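Local atomic coordinates of acinetobacter secreted protease CpaA (Acinetobacter nosocomialis M2, PDB entry 6O38), a protein that is a zinc-dependent metalloprotease, probably secreted through the type II secretion system with the help of its chaperone CpaB. Residues A[298-303]-A[322-327]. Sequence-based numbering, arbitrary orientation.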
loop_
_atom_site.group_PDB
_atom_site.type_symbol
_atom_site.label_atom_id
_atom_site.label_comp_id
_atom_site.label_asym_id
_atom_site.label_seq_id
_atom_site.Cartn_x
_atom_site.Cartn_y
_atom_site.Cartn_z
ATOM N N LEU A 298 -22.336 -19.097 8.760
ATOM C CA LEU A 298 -20.949 -18.788 8.460
ATOM C C LEU A 298 -20.023 -19.608 9.359
ATOM O O LEU A 298 -20.357 -19.894 10.512
ATOM C CB LEU A 298 -20.682 -17.295 8.642
ATOM C CG LEU A 298 -21.362 -16.379 7.620
ATOM C CD1 LEU A 298 -21.050 -14.918 7.907
ATOM C CD2 LEU A 298 -20.950 -16.751 6.203
ATOM N N PRO A 299 -18.857 -20.005 8.854
ATOM C CA PRO A 299 -17.989 -20.900 9.623
ATOM C C PRO A 299 -17.385 -20.202 10.831
ATOM O O PRO A 299 -17.248 -18.979 10.880
ATOM C CB PRO A 299 -16.907 -21.295 8.613
ATOM C CG PRO A 299 -16.854 -20.144 7.664
ATOM C CD PRO A 299 -18.272 -19.652 7.549
ATOM N N ASN A 300 -17.028 -21.016 11.822
ATOM C CA ASN A 300 -16.366 -20.501 13.011
ATOM C C ASN A 300 -15.023 -19.887 12.639
ATOM O O ASN A 300 -14.307 -20.397 11.772
ATOM C CB ASN A 300 -16.175 -21.618 14.038
ATOM C CG ASN A 300 -17.491 -22.139 14.580
ATOM O OD1 ASN A 300 -18.494 -21.425 14.602
ATOM N ND2 ASN A 300 -17.495 -23.392 15.020
HETATM N N MSE A 301 -14.688 -18.781 13.297
HETATM C CA MSE A 301 -13.482 -18.027 12.973
HETATM C C MSE A 301 -12.211 -18.852 13.151
HETATM O O MSE A 301 -11.961 -19.407 14.222
HETATM C CB MSE A 301 -13.398 -16.764 13.833
HETATM C CG MSE A 301 -14.640 -15.890 13.791
HETATM SE SE MSE A 301 -14.970 -15.053 12.060
HETATM C CE MSE A 301 -13.395 -13.910 11.956
ATOM N N THR A 302 -11.416 -18.937 12.084
ATOM C CA THR A 302 -10.084 -19.527 12.141
ATOM C C THR A 302 -9.002 -18.506 11.816
ATOM O O THR A 302 -7.856 -18.893 11.552
ATOM C CB THR A 302 -9.975 -20.720 11.186
ATOM O OG1 THR A 302 -10.230 -20.285 9.844
ATOM C CG2 THR A 302 -10.973 -21.804 11.563
ATOM N N GLN A 303 -9.340 -17.217 11.821
ATOM C CA GLN A 303 -8.416 -16.119 11.569
ATOM C C GLN A 303 -9.084 -14.825 12.022
ATOM O O GLN A 303 -10.297 -14.818 12.266
ATOM C CB GLN A 303 -8.026 -16.060 10.085
ATOM C CG GLN A 303 -9.179 -15.836 9.120
ATOM C CD GLN A 303 -10.044 -17.065 8.937
ATOM O OE1 GLN A 303 -9.558 -18.130 8.556
ATOM N NE2 GLN A 303 -11.337 -16.925 9.207
ATOM N N PRO A 322 -20.809 -16.099 12.529
ATOM C CA PRO A 322 -20.156 -17.277 13.119
ATOM C C PRO A 322 -20.570 -17.505 14.566
ATOM O O PRO A 322 -20.626 -16.577 15.374
ATOM C CB PRO A 322 -18.666 -16.944 13.006
ATOM C CG PRO A 322 -18.581 -16.040 11.829
ATOM C CD PRO A 322 -19.843 -15.225 11.839
ATOM N N ALA A 323 -20.857 -18.769 14.887
ATOM C CA ALA A 323 -21.322 -19.107 16.227
ATOM C C ALA A 323 -20.200 -19.029 17.251
ATOM O O ALA A 323 -20.447 -18.681 18.411
ATOM C CB ALA A 323 -21.944 -20.502 16.232
ATOM N N GLN A 324 -18.971 -19.343 16.852
ATOM C CA GLN A 324 -17.827 -19.311 17.751
ATOM C C GLN A 324 -16.806 -18.317 17.222
ATOM O O GLN A 324 -16.398 -18.395 16.058
ATOM C CB GLN A 324 -17.202 -20.700 17.903
ATOM C CG GLN A 324 -17.962 -21.579 18.882
ATOM C CD GLN A 324 -17.614 -23.048 18.755
ATOM O OE1 GLN A 324 -16.500 -23.406 18.374
ATOM N NE2 GLN A 324 -18.589 -23.909 19.028
ATOM N N ALA A 325 -16.396 -17.390 18.081
ATOM C CA ALA A 325 -15.458 -16.342 17.709
ATOM C C ALA A 325 -14.800 -15.820 18.974
ATOM O O ALA A 325 -15.178 -16.181 20.092
ATOM C CB ALA A 325 -16.155 -15.211 16.947
ATOM N N GLN A 326 -13.805 -14.961 18.785
ATOM C CA GLN A 326 -13.112 -14.312 19.885
ATOM C C GLN A 326 -13.254 -12.802 19.748
ATOM O O GLN A 326 -13.467 -12.283 18.647
ATOM C CB GLN A 326 -11.632 -14.711 19.925
ATOM C CG GLN A 326 -11.407 -16.186 20.227
ATOM C CD GLN A 326 -9.938 -16.557 20.275
ATOM O OE1 GLN A 326 -9.066 -15.689 20.289
ATOM N NE2 GLN A 326 -9.656 -17.855 20.299
ATOM N N VAL A 327 -13.150 -12.105 20.882
ATOM C CA VAL A 327 -13.324 -10.657 20.896
ATOM C C VAL A 327 -12.333 -10.006 19.944
ATOM O O VAL A 327 -11.123 -10.252 20.012
ATOM C CB VAL A 327 -13.170 -10.116 22.325
ATOM C CG1 VAL A 327 -13.199 -8.595 22.322
ATOM C CG2 VAL A 327 -14.266 -10.674 23.220
#
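With CG lying beside the backbone N and opposite the carbonyl carbon (chi1 -66°), Asn300 holds its amide against Gln324, whose own first torsion (-80°) and extended chain lay the two amides one over the other. Their planes are stacked 20° apart, with Asn300 ND2 3.5 Å from Gln324 OE1 at an angle too poor for a hydrogen bond. The backbone of Gln324 is gripped on both its polar atoms: its N donates to Asn300 OD1 (3.1 Å), reaching that oxygen from above the carbonyl plane, and its O accepts the N-H of Met301 (3.3 Å). These bonds tie the link between strands 277-288 and 305-310 to the one joining strands 318-320 and 330-335; the second of these links falls in a StcE-type beta-sandwich family region. On the inner side Pro322 packs its ring between Leu298 and the selenium of Met301, a selenomethionine. Pro322 CD lies 3.9 Å from Leu298 CB, and Pro322 CB rests against the carbonyl oxygen of Pro299. Met301 CG, beside its backbone N, meets Ala325 CB at 3.6 Å, and the bends of the chain beyond CG bring the selenium to within 3.8 Å of Pro322 CG. Val331 of strand 330-335 touches both Met301 and Pro322, while the Pro322 carbonyl accepts a hydrogen bond from the Trp368 indole NE1.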